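Local atomic coordinates of transketolase (Campylobacter jejuni, PDB entry 3L84), a protein that belongs to the thiamine diphosphate-dependent transketolase family, its chain joining two cofactor-binding-type domains to a C-terminal domain and pairing into a dimer. Residues K353-F358 with I406-S411; Y420-A425 with S460-M465; K434-F439 with I485-D490; N467-R472 with A489-A494. One frame throughout, in Å; residues are numbered along the deposited sequence.

How the contacts relate
All four contacts lie in the transketolase pyrimidine-binding region, and three belong to one parallel sheet. Contact 1 pairs strand 408-414 with strand 358-362. Contact 3 sets the next strand, 436-440, against helix 476-488, and contact 4 pairs strand 493-496 with the edge strand 469-471. The centres of contacts 1 and 3 are about 11 Å apart, and Ser411 OG lies 2.7 Å from His435 NE2 between them. The centres of contacts 3 and 4 are about 5 Å apart, and the two share Ala489 and Asp490. Contact 2 brings helices together beside this sheet, where Phe462 CZ comes within 3.6 Å of Phe439 CE2; it is also the contact most involved with the second subunit.

Contact 1 of 4, residues K353-F358 with I406-S411; sequences KNLEGF and IFLPFS
Gly357 and Phe358 meet Leu408 where strands 358-362 and 408-414 begin side by side in the parallel sheet of the alpha/beta pyrimidine-binding domain. The evidence for pairing is a nearly straight bond from Leu408 N to Gly357 O (2.9 Å, 171° at the hydrogen), although the donor stands well above the carbonyl plane. In return, Phe358 CA directs its hydrogen at Leu408 O, 3.3 Å away.

The Phe358 side chain crosses Leu408 at about a right angle and can be followed from CB outward. CB starts 4.0 Å from Leu408 O. With CG anti to the backbone N (chi1 -171°), the ring is carried past that carbonyl, and CD1 comes within 3.5 Å of the same oxygen. CD1 also rests against Leu408 CB at 3.9 Å. On the far side of the ring, CE2 approaches Phe410 CD2 at 3.6 Å, and CZ ends 3.8 Å from that same CD2. The two ring planes make 32°, so they meet obliquely. Helix 340-354 covers this cluster, with Leu348 touching both phenylalanines.

Just before the strand, a type I turn from Leu355 to Phe358 links it to the end of helix 340-354. Leu355 meets Leu408 methyl against methyl, with the two CD1 atoms 4.2 Å apart.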
# COMPACT_ATOMS: atom_id res chain seq x y z
N LYS A 353 7.89 -19.74 22.59
CA LYS A 353 8.00 -20.63 23.75
C LYS A 353 8.49 -19.88 24.97
O LYS A 353 8.09 -20.23 26.10
CB LYS A 353 8.96 -21.78 23.45
CG LYS A 353 8.35 -22.76 22.50
CD LYS A 353 9.31 -23.88 22.17
CE LYS A 353 9.30 -24.20 20.67
NZ LYS A 353 10.68 -24.20 20.02
N ASN A 354 9.36 -18.90 24.79
CA ASN A 354 10.01 -18.18 25.89
C ASN A 354 9.24 -16.94 26.35
O ASN A 354 9.45 -16.50 27.48
CB ASN A 354 11.43 -17.74 25.50
CG ASN A 354 12.47 -18.84 25.63
OD1 ASN A 354 13.07 -19.03 26.69
ND2 ASN A 354 12.68 -19.59 24.58
N LEU A 355 8.35 -16.41 25.52
CA LEU A 355 7.71 -15.13 25.78
C LEU A 355 6.21 -15.32 25.70
O LEU A 355 5.65 -15.51 24.61
CB LEU A 355 8.19 -14.09 24.77
CG LEU A 355 9.67 -13.74 24.81
CD1 LEU A 355 10.07 -12.97 23.58
CD2 LEU A 355 10.08 -12.98 26.08
N GLU A 356 5.53 -15.25 26.84
CA GLU A 356 4.10 -15.50 26.85
C GLU A 356 3.29 -14.50 26.03
O GLU A 356 2.19 -14.82 25.58
CB GLU A 356 3.61 -15.58 28.30
CG GLU A 356 4.05 -16.87 29.00
CD GLU A 356 4.12 -16.77 30.50
OE1 GLU A 356 4.78 -15.84 30.99
OE2 GLU A 356 3.54 -17.63 31.22
N GLY A 357 3.82 -13.30 25.81
CA GLY A 357 3.15 -12.30 25.03
C GLY A 357 3.56 -12.21 23.56
O GLY A 357 3.05 -11.33 22.86
N PHE A 358 4.47 -13.07 23.10
CA PHE A 358 4.91 -13.09 21.71
C PHE A 358 3.94 -13.91 20.87
O PHE A 358 3.70 -15.07 21.15
CB PHE A 358 6.31 -13.66 21.64
CG PHE A 358 6.96 -13.53 20.30
CD1 PHE A 358 7.75 -12.42 19.97
CD2 PHE A 358 6.80 -14.53 19.34
CE1 PHE A 358 8.35 -12.32 18.74
CE2 PHE A 358 7.44 -14.42 18.09
CZ PHE A 358 8.19 -13.31 17.80
N ILE A 406 0.89 -5.66 26.71
CA ILE A 406 1.46 -6.95 27.10
C ILE A 406 1.92 -7.84 25.93
O ILE A 406 2.38 -8.99 26.20
CB ILE A 406 0.47 -7.74 27.98
CG1 ILE A 406 -0.87 -7.97 27.25
CG2 ILE A 406 0.30 -7.06 29.35
CD1 ILE A 406 -1.77 -9.05 27.91
N PHE A 407 1.87 -7.35 24.70
CA PHE A 407 2.13 -8.19 23.52
C PHE A 407 3.32 -7.73 22.70
O PHE A 407 3.65 -6.54 22.64
CB PHE A 407 0.91 -8.27 22.61
CG PHE A 407 -0.31 -8.86 23.26
CD1 PHE A 407 -0.30 -10.17 23.69
CD2 PHE A 407 -1.42 -8.10 23.50
CE1 PHE A 407 -1.42 -10.73 24.30
CE2 PHE A 407 -2.55 -8.63 24.11
CZ PHE A 407 -2.51 -9.97 24.53
N LEU A 408 3.95 -8.72 22.07
CA LEU A 408 5.08 -8.57 21.14
C LEU A 408 4.64 -9.24 19.83
O LEU A 408 4.81 -10.47 19.70
CB LEU A 408 6.30 -9.26 21.72
CG LEU A 408 6.86 -8.58 22.97
CD1 LEU A 408 7.73 -9.54 23.76
CD2 LEU A 408 7.61 -7.34 22.61
N PRO A 409 4.06 -8.47 18.90
CA PRO A 409 3.46 -9.08 17.73
C PRO A 409 4.38 -9.12 16.52
O PRO A 409 5.26 -8.27 16.34
CB PRO A 409 2.29 -8.16 17.43
CG PRO A 409 2.85 -6.81 17.77
CD PRO A 409 3.70 -7.05 19.00
N PHE A 410 4.13 -10.10 15.65
CA PHE A 410 4.75 -10.13 14.33
C PHE A 410 3.71 -10.29 13.24
O PHE A 410 2.69 -10.95 13.39
CB PHE A 410 5.86 -11.23 14.19
CG PHE A 410 5.36 -12.65 14.19
CD1 PHE A 410 4.91 -13.25 13.00
CD2 PHE A 410 5.28 -13.37 15.36
CE1 PHE A 410 4.45 -14.56 13.01
CE2 PHE A 410 4.82 -14.68 15.37
CZ PHE A 410 4.41 -15.26 14.19
N SER A 411 3.97 -9.60 12.12
CA SER A 411 3.18 -9.62 10.88
C SER A 411 4.01 -10.23 9.79
O SER A 411 5.16 -9.83 9.62
CB SER A 411 2.83 -8.18 10.43
OG SER A 411 2.06 -7.51 11.42

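Contact 2 of 4, residues Y420-A425 with S460-M465; sequences YLKPAA and STFRAM
Lys422 NZ is gripped by two carboxylates of the second subunit, forming salt bridges with its Glu457 and Glu419, and on its own chain it lies 3.4 Å from SE of Met465, a selenomethionine. The two side chains reach toward each other tip to tip. Lys422 leaves its helix with CG anti to the backbone N (chi1 173°) and bends at chi2 and chi4, which brings NZ to the selenium.

The aliphatic part of the lysine carries the packing. CE presses on Thr461 CG2 at 3.5 Å, tighter than an ordinary carbon contact. CG2 is the branch that faces the lysine, while Thr461 OG1 hydrogen-bonds Thr461 OG1 of the second subunit. Farther back, Lys422 CD meets Phe462 CE1 at 4.3 Å, and Ala425 CB sits 4.3 Å from Phe462 CZ, both approaching the ring obliquely. Ala425 CB also lies 4.4 Å from Met465 CE.

This is a helix-helix contact at the subunit interface of the dimer, where Thr461 meets its own counterpart. The axes of segments 420-425 and 460-464 are 12.0 Å apart and almost parallel (3°), a gap bridged mainly by Lys422, Phe462 and Met465. Between these helices and the sheet, the Phe462 ring meets Phe439 of strand 436-440 and Phe468 just before strand 469-471, both edge-to-face.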
# COMPACT_ATOMS: atom_id res chain seq x y z
N TYR A 420 1.57 -3.71 0.23
CA TYR A 420 0.16 -3.61 0.64
C TYR A 420 0.04 -3.10 2.05
O TYR A 420 -1.03 -2.52 2.36
CB TYR A 420 -0.54 -4.98 0.54
CG TYR A 420 -1.02 -5.40 -0.84
CD1 TYR A 420 -0.16 -5.68 -1.87
CD2 TYR A 420 -2.39 -5.61 -1.06
CE1 TYR A 420 -0.62 -6.12 -3.10
CE2 TYR A 420 -2.87 -6.05 -2.30
CZ TYR A 420 -1.98 -6.32 -3.31
OH TYR A 420 -2.46 -6.77 -4.55
N LEU A 421 1.04 -3.29 2.91
CA LEU A 421 0.97 -2.89 4.33
C LEU A 421 1.84 -1.70 4.71
O LEU A 421 1.86 -1.27 5.88
CB LEU A 421 1.18 -4.09 5.28
CG LEU A 421 2.50 -4.85 5.14
CD1 LEU A 421 3.74 -4.05 5.57
CD2 LEU A 421 2.42 -6.16 5.95
N LYS A 422 2.59 -1.14 3.74
CA LYS A 422 3.56 -0.08 4.02
C LYS A 422 2.97 1.11 4.79
O LYS A 422 3.63 1.60 5.69
CB LYS A 422 4.23 0.35 2.71
CG LYS A 422 5.16 1.57 2.77
CD LYS A 422 6.38 1.39 3.62
CE LYS A 422 7.23 2.66 3.66
NZ LYS A 422 6.54 3.72 4.47
N PRO A 423 1.74 1.56 4.50
CA PRO A 423 1.26 2.74 5.26
C PRO A 423 1.15 2.47 6.75
O PRO A 423 1.38 3.34 7.58
CB PRO A 423 -0.12 3.03 4.64
CG PRO A 423 -0.03 2.47 3.29
CD PRO A 423 0.81 1.20 3.41
N ALA A 424 0.77 1.25 7.13
CA ALA A 424 0.68 0.85 8.53
C ALA A 424 2.06 0.59 9.12
O ALA A 424 2.30 0.91 10.28
CB ALA A 424 -0.21 -0.41 8.67
N ALA A 425 2.99 0.03 8.34
CA ALA A 425 4.37 -0.06 8.81
C ALA A 425 4.92 1.31 9.17
O ALA A 425 5.65 1.48 10.14
CB ALA A 425 5.26 -0.78 7.78
N SER A 460 14.94 -0.76 -0.80
CA SER A 460 15.16 0.69 -0.79
C SER A 460 14.09 1.40 0.03
O SER A 460 14.38 2.32 0.78
CB SER A 460 15.17 1.29 -2.19
OG SER A 460 16.28 0.88 -2.94
N THR A 461 12.83 1.02 -0.14
CA THR A 461 11.73 1.60 0.62
C THR A 461 11.93 1.45 2.11
O THR A 461 11.83 2.44 2.84
CB THR A 461 10.41 0.97 0.25
OG1 THR A 461 10.14 1.23 -1.14
CG2 THR A 461 9.24 1.46 1.10
N PHE A 462 12.20 0.23 2.57
CA PHE A 462 12.33 0.01 4.00
C PHE A 462 13.59 0.66 4.58
O PHE A 462 13.54 1.18 5.69
CB PHE A 462 12.19 -1.49 4.35
CG PHE A 462 10.78 -1.86 4.51
CD1 PHE A 462 9.97 -2.06 3.44
CD2 PHE A 462 10.27 -1.99 5.80
CE1 PHE A 462 8.56 -2.32 3.66
CE2 PHE A 462 8.95 -2.28 6.00
CZ PHE A 462 8.10 -2.39 4.95
N ARG A 463 14.68 0.70 3.84
CA ARG A 463 15.86 1.39 4.30
C ARG A 463 15.62 2.88 4.36
O ARG A 463 16.09 3.53 5.32
CB ARG A 463 17.05 1.08 3.43
CG ARG A 463 17.52 -0.35 3.60
CD ARG A 463 18.59 -0.67 2.61
NE ARG A 463 19.17 -2.00 2.85
CZ ARG A 463 19.91 -2.64 1.97
NH1 ARG A 463 20.06 -2.15 0.75
NH2 ARG A 463 20.41 -3.83 2.30
N ALA A 464 14.86 3.46 3.43
CA ALA A 464 14.62 4.90 3.43
C ALA A 464 13.64 5.33 4.52
O ALA A 464 13.68 6.47 4.96
CB ALA A 464 14.08 5.34 2.08
N MSE A 465 12.71 4.47 4.93
CA MSE A 465 11.77 4.78 5.98
C MSE A 465 12.50 4.99 7.32
O MSE A 465 13.18 4.08 7.81
CB MSE A 465 10.75 3.66 6.10
CG MSE A 465 9.72 3.92 7.21
SE MSE A 465 8.23 2.67 7.27
CE MSE A 465 9.10 1.01 6.66

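Contact 3 of 4, residues K434-F439 with I485-D490; sequences KHFFIF and IALNAD
Lys434 NZ makes two direct hydrogen bonds to the chain that closes helix 476-488, at 2.7 Å to Ala489 O and 2.8 Å to Ala486 O. The second approaches in the carbonyl plane with a C=O...N angle of 153°, whereas the donor is tilted 35° from the plane of the Ala489 carbonyl. A water extends the polar group: it accepts from Lys434 NZ at 2.8 Å and donates to Leu487 O at 2.9 Å. Leu487 O is itself 3.1 Å from NZ, but the angle there is too poor for a direct bond, so the water makes the link. Three successive bends, from chi2 to chi4 (the last -65°), curl the lysine back over these carbonyls. Its positive charge would probably be stabilised by the negative end of the helix dipole.

The apolar contacts centre on Phe436, two residues on, where the strand begins. Its CZ touches Leu487 CD2 at 3.7 Å, the two side chains crossing at about a right angle, while CE1 rests 4.2 Å from Ala486 CB. The rim of the ring, near its plane, also faces Ala486 O and the water, and Trp483 of the same helix meets the ring as well.

Helix 476-488 thus packs on strand 436-440 while serving as the connection of a beta-alpha-beta crossover between strands 469-471 and 493-496, the layering of a parallel alpha/beta domain.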
# COMPACT_ATOMS: atom_id res chain seq x y z
N LYS A 434 7.35 -1.72 19.21
CA LYS A 434 7.99 -3.01 19.03
C LYS A 434 7.05 -3.97 18.31
O LYS A 434 6.22 -4.66 18.91
CB LYS A 434 8.52 -3.55 20.36
CG LYS A 434 9.45 -2.64 21.05
CD LYS A 434 10.55 -2.01 20.17
CE LYS A 434 11.46 -3.01 19.53
NZ LYS A 434 12.28 -3.78 20.60
N HIS A 435 7.14 -3.95 16.99
CA HIS A 435 6.29 -4.72 16.08
C HIS A 435 7.26 -5.23 15.02
O HIS A 435 8.06 -4.46 14.47
CB HIS A 435 5.23 -3.80 15.47
CG HIS A 435 4.34 -4.40 14.43
ND1 HIS A 435 3.30 -3.67 13.86
CD2 HIS A 435 4.30 -5.61 13.82
CE1 HIS A 435 2.69 -4.41 12.95
NE2 HIS A 435 3.28 -5.60 12.90
N PHE A 436 7.27 -6.55 14.81
CA PHE A 436 8.26 -7.18 13.93
C PHE A 436 7.60 -7.62 12.63
O PHE A 436 6.53 -8.20 12.63
CB PHE A 436 8.88 -8.38 14.67
CG PHE A 436 9.34 -8.02 16.05
CD1 PHE A 436 10.43 -7.22 16.24
CD2 PHE A 436 8.63 -8.41 17.16
CE1 PHE A 436 10.81 -6.83 17.48
CE2 PHE A 436 9.03 -8.01 18.43
CZ PHE A 436 10.08 -7.20 18.59
N PHE A 437 8.25 -7.32 11.52
CA PHE A 437 7.74 -7.59 10.19
C PHE A 437 8.57 -8.67 9.54
O PHE A 437 9.79 -8.55 9.46
CB PHE A 437 7.73 -6.29 9.33
CG PHE A 437 6.76 -5.24 9.83
CD1 PHE A 437 5.52 -5.10 9.23
CD2 PHE A 437 7.07 -4.43 10.90
CE1 PHE A 437 4.61 -4.16 9.71
CE2 PHE A 437 6.15 -3.50 11.37
CZ PHE A 437 4.95 -3.39 10.78
N ILE A 438 7.92 -9.73 9.09
CA ILE A 438 8.59 -10.93 8.59
C ILE A 438 8.27 -10.99 7.10
O ILE A 438 7.12 -11.18 6.72
CB ILE A 438 8.07 -12.20 9.31
CG1 ILE A 438 8.09 -12.10 10.84
CG2 ILE A 438 8.80 -13.44 8.79
CD1 ILE A 438 9.34 -11.69 11.43
N PHE A 439 9.30 -10.82 6.26
CA PHE A 439 9.12 -10.74 4.82
C PHE A 439 9.96 -11.81 4.15
O PHE A 439 11.17 -11.63 4.01
CB PHE A 439 9.53 -9.37 4.30
CG PHE A 439 8.73 -8.19 4.83
CD1 PHE A 439 7.35 -8.23 4.94
CD2 PHE A 439 9.37 -7.02 5.15
CE1 PHE A 439 6.65 -7.10 5.38
CE2 PHE A 439 8.67 -5.91 5.59
CZ PHE A 439 7.33 -5.95 5.71
N ILE A 485 19.25 -8.04 18.50
CA ILE A 485 19.21 -6.59 18.36
C ILE A 485 17.79 -6.06 18.30
O ILE A 485 17.45 -5.09 19.00
CB ILE A 485 19.99 -6.15 17.11
CG1 ILE A 485 21.46 -6.54 17.20
CG2 ILE A 485 19.83 -4.63 16.88
CD1 ILE A 485 22.16 -6.72 15.84
N ALA A 486 16.95 -6.68 17.49
CA ALA A 486 15.59 -6.19 17.32
C ALA A 486 14.81 -6.16 18.64
O ALA A 486 14.06 -5.20 18.90
CB ALA A 486 14.84 -7.03 16.33
N LEU A 487 14.97 -7.17 19.48
CA LEU A 487 14.24 -7.18 20.76
C LEU A 487 14.70 -6.10 21.69
O LEU A 487 13.89 -5.65 22.49
CB LEU A 487 14.33 -8.55 21.43
CG LEU A 487 13.57 -9.62 20.67
CD1 LEU A 487 13.98 -10.98 21.21
CD2 LEU A 487 12.07 -9.54 20.72
N ASN A 488 15.97 -5.69 21.64
CA ASN A 488 16.53 -4.65 22.49
C ASN A 488 16.39 -3.25 21.92
O ASN A 488 16.58 -2.25 22.61
CB ASN A 488 18.02 -4.90 22.80
CG ASN A 488 18.27 -5.97 23.87
OD1 ASN A 488 19.37 -6.49 23.97
ND2 ASN A 488 17.29 -6.23 24.70
N ALA A 489 16.03 -3.15 20.64
CA ALA A 489 15.96 -1.87 19.94
C ALA A 489 14.76 -1.06 20.36
O ALA A 489 13.83 -1.57 20.99
CB ALA A 489 15.90 -2.08 18.42
N ASP A 490 14.81 0.23 20.07
CA ASP A 490 13.72 1.14 20.43
C ASP A 490 12.80 1.44 19.26
O ASP A 490 11.98 2.36 19.37
CB ASP A 490 14.27 2.42 21.08
CG ASP A 490 15.04 3.29 20.15
OD1 ASP A 490 15.36 2.91 19.01
OD2 ASP A 490 15.34 4.46 20.60
O HOH W 1 11.00 -5.71 22.11

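Contact 4 of 4, residues N467-R472 with A489-A494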
# COMPACT_ATOMS: atom_id res chain seq x y z
N ASN A 467 13.21 5.24 11.39
CA ASN A 467 12.81 4.48 12.58
C ASN A 467 12.45 3.02 12.28
O ASN A 467 11.51 2.49 12.85
CB ASN A 467 11.62 5.13 13.33
CG ASN A 467 11.94 6.44 13.95
OD1 ASN A 467 13.12 6.82 14.10
ND2 ASN A 467 10.90 7.13 14.41
N PHE A 468 13.20 2.41 11.39
CA PHE A 468 13.09 1.00 11.05
C PHE A 468 14.46 0.44 10.93
O PHE A 468 15.39 1.10 10.36
CB PHE A 468 12.40 0.76 9.70
CG PHE A 468 11.13 -0.03 9.77
CD1 PHE A 468 9.96 0.62 9.90
CD2 PHE A 468 11.14 -1.42 9.84
CE1 PHE A 468 8.83 -0.03 10.00
CE2 PHE A 468 9.91 -2.09 9.92
CZ PHE A 468 8.79 -1.40 10.03
N LEU A 469 14.64 -0.77 11.41
CA LEU A 469 15.81 -1.56 11.06
C LEU A 469 15.42 -2.58 10.00
O LEU A 469 14.39 -3.23 10.16
CB LEU A 469 16.36 -2.28 12.28
CG LEU A 469 16.82 -1.36 13.40
CD1 LEU A 469 17.33 -2.20 14.58
CD2 LEU A 469 17.91 -0.38 12.93
N THR A 470 16.20 -2.74 8.95
CA THR A 470 15.85 -3.68 7.90
C THR A 470 16.96 -4.72 7.88
O THR A 470 18.05 -4.48 7.33
CB THR A 470 15.71 -3.00 6.54
OG1 THR A 470 14.77 -1.91 6.68
CG2 THR A 470 15.18 -3.95 5.45
N PHE A 471 16.71 -5.89 8.45
CA PHE A 471 17.70 -6.96 8.51
C PHE A 471 17.56 -7.89 7.34
O PHE A 471 16.46 -8.35 7.04
CB PHE A 471 17.56 -7.77 9.78
CG PHE A 471 17.89 -7.02 11.02
CD1 PHE A 471 19.20 -6.78 11.37
CD2 PHE A 471 16.88 -6.53 11.84
CE1 PHE A 471 19.51 -6.12 12.55
CE2 PHE A 471 17.22 -5.87 13.02
CZ PHE A 471 18.52 -5.68 13.33
N ARG A 472 18.66 -8.21 6.66
CA ARG A 472 18.66 -9.16 5.54
C ARG A 472 19.78 -10.18 5.82
O ARG A 472 20.88 -10.09 5.27
CB ARG A 472 18.79 -8.47 4.21
CG ARG A 472 18.67 -9.34 3.03
CD ARG A 472 18.52 -8.57 1.70
NE ARG A 472 18.33 -9.47 0.55
CZ ARG A 472 19.22 -9.76 -0.39
NH1 ARG A 472 20.39 -9.17 -0.46
NH2 ARG A 472 18.86 -10.63 -1.31
N ALA A 489 16.03 -3.15 20.64
CA ALA A 489 15.96 -1.87 19.94
C ALA A 489 14.76 -1.06 20.36
O ALA A 489 13.83 -1.57 20.99
CB ALA A 489 15.90 -2.08 18.42
N ASP A 490 14.81 0.23 20.07
CA ASP A 490 13.72 1.14 20.43
C ASP A 490 12.80 1.44 19.26
O ASP A 490 11.98 2.36 19.37
CB ASP A 490 14.27 2.42 21.08
CG ASP A 490 15.04 3.29 20.15
OD1 ASP A 490 15.36 2.91 19.01
OD2 ASP A 490 15.34 4.46 20.60
N ILE A 491 12.94 0.71 18.16
CA ILE A 491 12.19 0.96 16.92
C ILE A 491 11.81 -0.39 16.34
O ILE A 491 12.44 -1.41 16.70
CB ILE A 491 13.05 1.77 15.92
CG1 ILE A 491 14.46 1.17 15.70
CG2 ILE A 491 13.13 3.26 16.31
CD1 ILE A 491 15.25 1.86 14.59
N PRO A 492 10.82 -0.46 15.45
CA PRO A 492 10.48 -1.71 14.80
C PRO A 492 11.52 -2.20 13.83
O PRO A 492 12.41 -1.47 13.39
CB PRO A 492 9.21 -1.38 14.06
CG PRO A 492 9.28 0.09 13.82
CD PRO A 492 9.96 0.65 15.02
N SER A 493 11.44 -3.50 13.53
CA SER A 493 12.37 -4.15 12.61
C SER A 493 11.64 -4.99 11.58
O SER A 493 10.57 -5.57 11.86
CB SER A 493 13.32 -5.10 13.36
OG SER A 493 14.24 -4.44 14.25
N ALA A 494 12.22 -5.07 10.38
CA ALA A 494 11.83 -5.99 9.36
C ALA A 494 12.93 -7.04 9.17
O ALA A 494 14.12 -6.73 9.29
CB ALA A 494 11.59 -5.28 8.03
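Leu469 and Ala494 anchor the strand pair of a beta-alpha-beta unit, in which strands 469-471 and 493-496 lie parallel and helix 476-488 connects them. The pairing is tight. Leu469 N bonds to Pro492 O at 3.1 Å, Ala494 N to Leu469 O at 2.9 Å, and Phe471 N to Ala494 O at 2.8 Å. Ala494 therefore ties its strand to residues on both sides of Thr470.

Close packing continues among the side chains. Pro492 CG sits over one face of the Phe468 ring, 4.0 Å from its centroid and 18° from the normal, a CH-pi contact, while Ala494 N lies at that ring's edge. On the side facing the helix, Ser493 OG meets the edge of Phe471.

At the other, partly exposed end the backbones spread: the CA atoms of Asn467 and Ile491 are 5.6 Å apart, against 4.6 Å for those of Leu469 and Ser493. Ile491 CG1 lies between the backbone N and the carbonyl carbon (chi1 50°), placing CD1 against Leu469 CG. The Ile491 and Asn467 side chains cross at about a right angle, CG2 near Asn467 CB at 3.8 Å. Asn467 ND2 hydrogen-bonds Ala429 O, and Phe605 of the second subunit packs on the same side chain. Its backbone oxygen fares differently: Asn467 O is buried without a polar partner, 3.2 Å from Pro492 CD.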